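Local coordinates for protein CRISPR pre-crRNA endoribonuclease Cas5d (Mannheimia succiniciproducens, PDB 3KG4) that cleaves CRISPR precursor transcripts into crRNA as a metal-independent endoribonuclease of the Cas5 family, serving antiviral defence, at residues F18-P21 and R27-Y30; S36-I41 and W53-I58. All coordinates share one frame; numbering follows the deposited sequence.

Contact 1 (F18-P21 and R27-Y30); sequences FTRP and RVSY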
loop_
_atom_site.group_PDB
_atom_site.type_symbol
_atom_site.label_atom_id
_atom_site.label_comp_id
_atom_site.label_asym_id
_atom_site.label_seq_id
_atom_site.Cartn_x
_atom_site.Cartn_y
_atom_site.Cartn_z
ATOM N N PHE A 18 -2.073 1.713 -10.355
ATOM C CA PHE A 18 -2.471 0.445 -9.806
ATOM C C PHE A 18 -3.477 -0.160 -10.764
ATOM O O PHE A 18 -4.692 0.103 -10.714
ATOM C CB PHE A 18 -3.060 0.641 -8.414
ATOM C CG PHE A 18 -2.202 1.462 -7.542
ATOM C CD1 PHE A 18 -0.994 0.955 -7.050
ATOM C CD2 PHE A 18 -2.533 2.780 -7.265
ATOM C CE1 PHE A 18 -0.157 1.777 -6.232
ATOM C CE2 PHE A 18 -1.722 3.572 -6.470
ATOM C CZ PHE A 18 -0.539 3.076 -5.954
ATOM N N THR A 19 -2.953 -0.959 -11.675
ATOM C CA THR A 19 -3.683 -1.275 -12.877
ATOM C C THR A 19 -4.962 -2.097 -12.641
ATOM O O THR A 19 -4.939 -3.126 -11.984
ATOM C CB THR A 19 -2.740 -2.022 -13.866
ATOM O OG1 THR A 19 -1.598 -1.191 -14.120
ATOM C CG2 THR A 19 -3.482 -2.335 -15.162
ATOM N N ARG A 20 -6.092 -1.639 -13.190
ATOM C CA ARG A 20 -7.374 -2.348 -13.071
ATOM C C ARG A 20 -7.332 -3.573 -14.019
ATOM O O ARG A 20 -6.948 -3.459 -15.176
ATOM C CB ARG A 20 -8.584 -1.459 -13.420
ATOM C CG ARG A 20 -8.686 -0.186 -12.601
ATOM C CD ARG A 20 -10.006 0.600 -12.862
ATOM N NE ARG A 20 -11.103 -0.260 -12.424
ATOM C CZ ARG A 20 -11.895 -0.084 -11.371
ATOM N NH1 ARG A 20 -11.843 0.993 -10.588
ATOM N NH2 ARG A 20 -12.798 -1.010 -11.132
ATOM N N PRO A 21 -7.695 -4.748 -13.517
ATOM C CA PRO A 21 -7.461 -5.940 -14.353
ATOM C C PRO A 21 -8.491 -6.112 -15.465
ATOM O O PRO A 21 -8.166 -6.672 -16.516
ATOM C CB PRO A 21 -7.491 -7.096 -13.340
ATOM C CG PRO A 21 -8.410 -6.587 -12.212
ATOM C CD PRO A 21 -8.141 -5.086 -12.149
ATOM N N ARG A 27 -4.211 0.619 -20.175
ATOM C CA ARG A 27 -3.937 0.539 -18.755
ATOM C C ARG A 27 -4.642 1.721 -18.068
ATOM O O ARG A 27 -4.449 2.869 -18.444
ATOM C CB ARG A 27 -2.449 0.622 -18.572
ATOM C CG ARG A 27 -1.925 0.491 -17.196
ATOM C CD ARG A 27 -0.379 0.213 -17.213
ATOM N NE ARG A 27 -0.046 -1.141 -17.684
ATOM C CZ ARG A 27 1.158 -1.717 -17.582
ATOM N NH1 ARG A 27 2.200 -1.090 -17.025
ATOM N NH2 ARG A 27 1.334 -2.943 -18.049
ATOM N N VAL A 28 -5.461 1.402 -17.086
ATOM C CA VAL A 28 -6.199 2.390 -16.287
ATOM C C VAL A 28 -6.045 2.043 -14.801
ATOM O O VAL A 28 -6.253 0.909 -14.420
ATOM C CB VAL A 28 -7.710 2.376 -16.602
ATOM C CG1 VAL A 28 -8.451 3.421 -15.754
ATOM C CG2 VAL A 28 -7.960 2.637 -18.125
ATOM N N SER A 29 -5.634 3.025 -14.008
ATOM C CA SER A 29 -5.392 2.812 -12.562
ATOM C C SER A 29 -6.716 2.770 -11.786
ATOM O O SER A 29 -7.717 3.434 -12.110
ATOM C CB SER A 29 -4.516 3.936 -11.990
ATOM O OG SER A 29 -4.230 3.784 -10.572
ATOM N N TYR A 30 -6.691 1.980 -10.733
ATOM C CA TYR A 30 -7.645 2.098 -9.681
ATOM C C TYR A 30 -7.533 3.492 -9.071
ATOM O O TYR A 30 -6.549 4.217 -9.305
ATOM C CB TYR A 30 -7.347 1.090 -8.636
ATOM C CG TYR A 30 -7.819 -0.306 -8.866
ATOM C CD1 TYR A 30 -9.184 -0.600 -8.955
ATOM C CD2 TYR A 30 -6.928 -1.350 -8.873
ATOM C CE1 TYR A 30 -9.628 -1.911 -9.098
ATOM C CE2 TYR A 30 -7.360 -2.667 -9.020
ATOM C CZ TYR A 30 -8.718 -2.925 -9.129
ATOM O OH TYR A 30 -9.182 -4.212 -9.252
HETATM O O HOH W 1 -10.297 3.561 -11.249
HETATM O O HOH W 2 -6.137 -1.417 -16.998
#

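Contact 2 (S36-I41 and W53-I58); sequences SAARGI and WVIDKI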
loop_
_atom_site.group_PDB
_atom_site.type_symbol
_atom_site.label_atom_id
_atom_site.label_comp_id
_atom_site.label_asym_id
_atom_site.label_seq_id
_atom_site.Cartn_x
_atom_site.Cartn_y
_atom_site.Cartn_z
ATOM N N SER A 36 -2.464 -5.239 -2.366
ATOM C CA SER A 36 -1.415 -5.940 -3.114
ATOM C C SER A 36 -0.189 -5.050 -3.351
ATOM O O SER A 36 0.952 -5.426 -3.020
ATOM C CB SER A 36 -2.002 -6.436 -4.451
ATOM O OG SER A 36 -1.123 -7.349 -5.054
ATOM N N ALA A 37 -0.405 -3.851 -3.867
ATOM C CA ALA A 37 0.694 -2.910 -4.105
ATOM C C ALA A 37 1.345 -2.409 -2.819
ATOM O O ALA A 37 2.587 -2.173 -2.766
ATOM C CB ALA A 37 0.239 -1.699 -4.984
ATOM N N ALA A 38 0.518 -2.212 -1.800
ATOM C CA ALA A 38 1.004 -1.741 -0.504
ATOM C C ALA A 38 1.942 -2.785 0.113
ATOM O O ALA A 38 3.019 -2.439 0.604
ATOM C CB ALA A 38 -0.188 -1.387 0.453
ATOM N N ARG A 39 1.543 -4.042 0.038
ATOM C CA ARG A 39 2.310 -5.125 0.559
ATOM C C ARG A 39 3.638 -5.271 -0.202
ATOM O O ARG A 39 4.659 -5.598 0.406
ATOM C CB ARG A 39 1.493 -6.407 0.494
ATOM C CG ARG A 39 2.197 -7.622 1.076
ATOM C CD ARG A 39 1.255 -8.804 1.301
ATOM N NE ARG A 39 0.976 -9.437 0.019
ATOM C CZ ARG A 39 1.623 -10.483 -0.480
ATOM N NH1 ARG A 39 2.604 -11.084 0.194
ATOM N NH2 ARG A 39 1.256 -10.953 -1.665
ATOM N N GLY A 40 3.607 -5.031 -1.508
ATOM C CA GLY A 40 4.832 -4.984 -2.329
ATOM C C GLY A 40 5.794 -3.918 -1.831
ATOM O O GLY A 40 7.011 -4.127 -1.783
ATOM N N ILE A 41 5.251 -2.769 -1.480
ATOM C CA ILE A 41 6.039 -1.646 -1.066
ATOM C C ILE A 41 6.697 -1.984 0.283
ATOM O O ILE A 41 7.897 -1.735 0.453
ATOM C CB ILE A 41 5.212 -0.355 -0.997
ATOM C CG1 ILE A 41 4.913 0.197 -2.400
ATOM C CG2 ILE A 41 5.908 0.724 -0.101
ATOM C CD1 ILE A 41 3.973 1.398 -2.395
ATOM N N TRP A 53 3.505 -9.601 5.339
ATOM C CA TRP A 53 2.916 -8.331 5.726
ATOM C C TRP A 53 1.422 -8.363 5.465
ATOM O O TRP A 53 0.976 -8.716 4.349
ATOM C CB TRP A 53 3.525 -7.195 4.953
ATOM C CG TRP A 53 4.900 -6.909 5.303
ATOM C CD1 TRP A 53 5.990 -7.045 4.510
ATOM C CD2 TRP A 53 5.367 -6.395 6.554
ATOM N NE1 TRP A 53 7.123 -6.627 5.190
ATOM C CE2 TRP A 53 6.763 -6.256 6.456
ATOM C CE3 TRP A 53 4.735 -6.048 7.754
ATOM C CZ2 TRP A 53 7.543 -5.793 7.518
ATOM C CZ3 TRP A 53 5.505 -5.612 8.813
ATOM C CH2 TRP A 53 6.887 -5.459 8.683
ATOM N N VAL A 54 0.640 -7.998 6.468
ATOM C CA VAL A 54 -0.819 -7.951 6.301
ATOM C C VAL A 54 -1.286 -6.490 6.365
ATOM O O VAL A 54 -1.044 -5.824 7.369
ATOM C CB VAL A 54 -1.494 -8.826 7.371
ATOM C CG1 VAL A 54 -3.049 -8.693 7.324
ATOM C CG2 VAL A 54 -1.044 -10.276 7.203
ATOM N N ILE A 55 -1.969 -6.000 5.312
ATOM C CA ILE A 55 -2.397 -4.606 5.274
ATOM C C ILE A 55 -3.684 -4.489 6.095
ATOM O O ILE A 55 -4.639 -5.267 5.895
ATOM C CB ILE A 55 -2.627 -4.096 3.845
ATOM C CG1 ILE A 55 -1.401 -4.357 2.957
ATOM C CG2 ILE A 55 -2.872 -2.582 3.812
ATOM C CD1 ILE A 55 -0.103 -3.818 3.517
ATOM N N ASP A 56 -3.708 -3.517 6.995
ATOM C CA ASP A 56 -4.882 -3.273 7.854
ATOM C C ASP A 56 -5.669 -2.039 7.426
ATOM O O ASP A 56 -6.918 -2.050 7.400
ATOM C CB ASP A 56 -4.443 -3.145 9.307
ATOM C CG ASP A 56 -3.775 -4.389 9.811
ATOM O OD1 ASP A 56 -4.387 -5.464 9.702
ATOM O OD2 ASP A 56 -2.612 -4.293 10.288
ATOM N N LYS A 57 -4.982 -0.956 7.169
ATOM C CA LYS A 57 -5.662 0.276 6.779
ATOM C C LYS A 57 -4.869 0.979 5.686
ATOM O O LYS A 57 -3.653 0.948 5.682
ATOM C CB LYS A 57 -5.830 1.213 7.990
ATOM C CG LYS A 57 -6.729 0.665 9.125
ATOM C CD LYS A 57 -6.789 1.652 10.270
ATOM C CE LYS A 57 -7.822 1.269 11.375
ATOM N NZ LYS A 57 -7.641 2.331 12.438
ATOM N N ILE A 58 -5.562 1.654 4.790
ATOM C CA ILE A 58 -4.935 2.553 3.844
ATOM C C ILE A 58 -5.575 3.917 4.027
ATOM O O ILE A 58 -6.769 4.076 3.773
ATOM C CB ILE A 58 -5.165 2.071 2.354
ATOM C CG1 ILE A 58 -4.505 0.696 2.131
ATOM C CG2 ILE A 58 -4.690 3.123 1.398
ATOM C CD1 ILE A 58 -5.074 -0.086 0.907
HETATM O O HOH W 3 4.454 -10.356 2.684
#

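Contact 1 (F18-P21 and R27-Y30)
Arg-20 lies across the ring of Tyr-30, and following its side chain outward shows how an arginine can be carried across an aromatic ring. CB begins beside the carbonyl oxygen of Val-28. CG, placed anti to its own carbonyl carbon (chi1 -56°), sits over one face of the tyrosine ring, 3.9 Å from the Tyr-30 centroid, in a CH-pi contact displaced toward the rim. CD passes Ser-29 O, and a bend at the third torsion then brings the head group beside CD1 and CE1 of Tyr-30. CD1 of Tyr-30 lies over one face of the guanidinium, 3.5 Å from NH1 of Arg-20, with the two planes inclined at 54° and so not stacked. In the guanidinium plane, NH1 reaches a water that also donates to Ser-29 O, while NE forms a salt bridge to Glu-22.

Beneath these side chains the backbones make a single beta bridge, Thr-19 with Ser-29, where the loop after strand 15-16 runs beside the residues at strand 27-28 in the Cas5 domain. Two straight bonds frame it: Arg-20 N to Val-28 O at 2.8 Å and Tyr-30 N to Phe-18 O at 2.7 Å. Ser-29 extends the pairing through its side chain. Its OG accepts from Phe-18 N at 3.0 Å and donates to Tyr-30 O at 2.7 Å, in the carbonyl plane and on a lone pair. This hydroxyl thus links the two segments and has its proton committed.

At the far end of the tyrosine, Pro-21 CD comes within 3.2 Å of Tyr-30 OH, which is hydrogen-bonded to Leu-192 N. Across the bridge, Thr-19 OG1 touches CG of Arg-27 at 3.5 Å, the two side chains crossing at about a right angle.

Contact 2 (S36-I41 and W53-I58)
Ala-38 and Ile-55 supply the apolar part of this helix-to-strand contact, an example of how a small residue lets a helix settle on a sheet. The methyl CB of Ala-38 points toward the strand and meets CD1 of Ile-55 at 3.9 Å. That same CD1 lies 3.9 Å from Arg-39 N, so the isoleucine tip rests against the helix backbone as well as the alanine methyl. The first torsion of Ile-55 (chi1 -53°) sets CG1 anti to the carbonyl carbon, and CG1 lies 4.1 Å from Ala-38 CB. Leu-42, one turn on, also touches Ile-55, and Ile-118 of the adjoining strand 114-124 meets Ala-38.

The aliphatic stem of Arg-39 makes the second kind of contact. CG, anti to the backbone N (chi1 -178°), lies 4.1 Å from CB of Trp-53, and CD comes to 3.1 Å from Trp-53 O. The indole itself leads away from the helix segment, where its NE1 is hydrogen-bonded to His-46 O and its ring meets Phe-141 edge-to-face.

Polar links are indirect. A water in the plane of the Arg-39 guanidinium accepts from NH1 at 3.2 Å and from Trp-53 N at 2.9 Å, bridging helix and strand. NE of Arg-39 is held by a salt bridge to Asp-194, whose carboxylate is also hydrogen-bonded to Ser-36 OG and so ties two helix positions to strand 186-195.

With its axis 8.4 Å from that of strand 53-58, helix 36-41 packs against a central strand of the antiparallel sheet, a helix-on-sheet layer consistent with the ferredoxin-like (alpha+beta) RAMP fold of Cas5 proteins.

Overall arrangement
Contact 1 sits toward the periphery, its centre about 15 Å from the chain's centre, and is partly buried; the centre of contact 2 lies about 4 Å from the chain's centre, and that contact is buried. Their centres are about 17 Å apart, yet they meet directly, Phe-18 CD1 packing 3.6 Å from Ala-37 CB. In sequence they are in series, strand 27-28 leading into helix 35-45. They share no element: contact 1 joins a loop to strand 27-28 of the small mixed sheet, contact 2 a helix to the large antiparallel one. The first combines direct backbone hydrogen bonds with an arginine on a tyrosine ring, whereas the second relies on aliphatic packing with a water bridge.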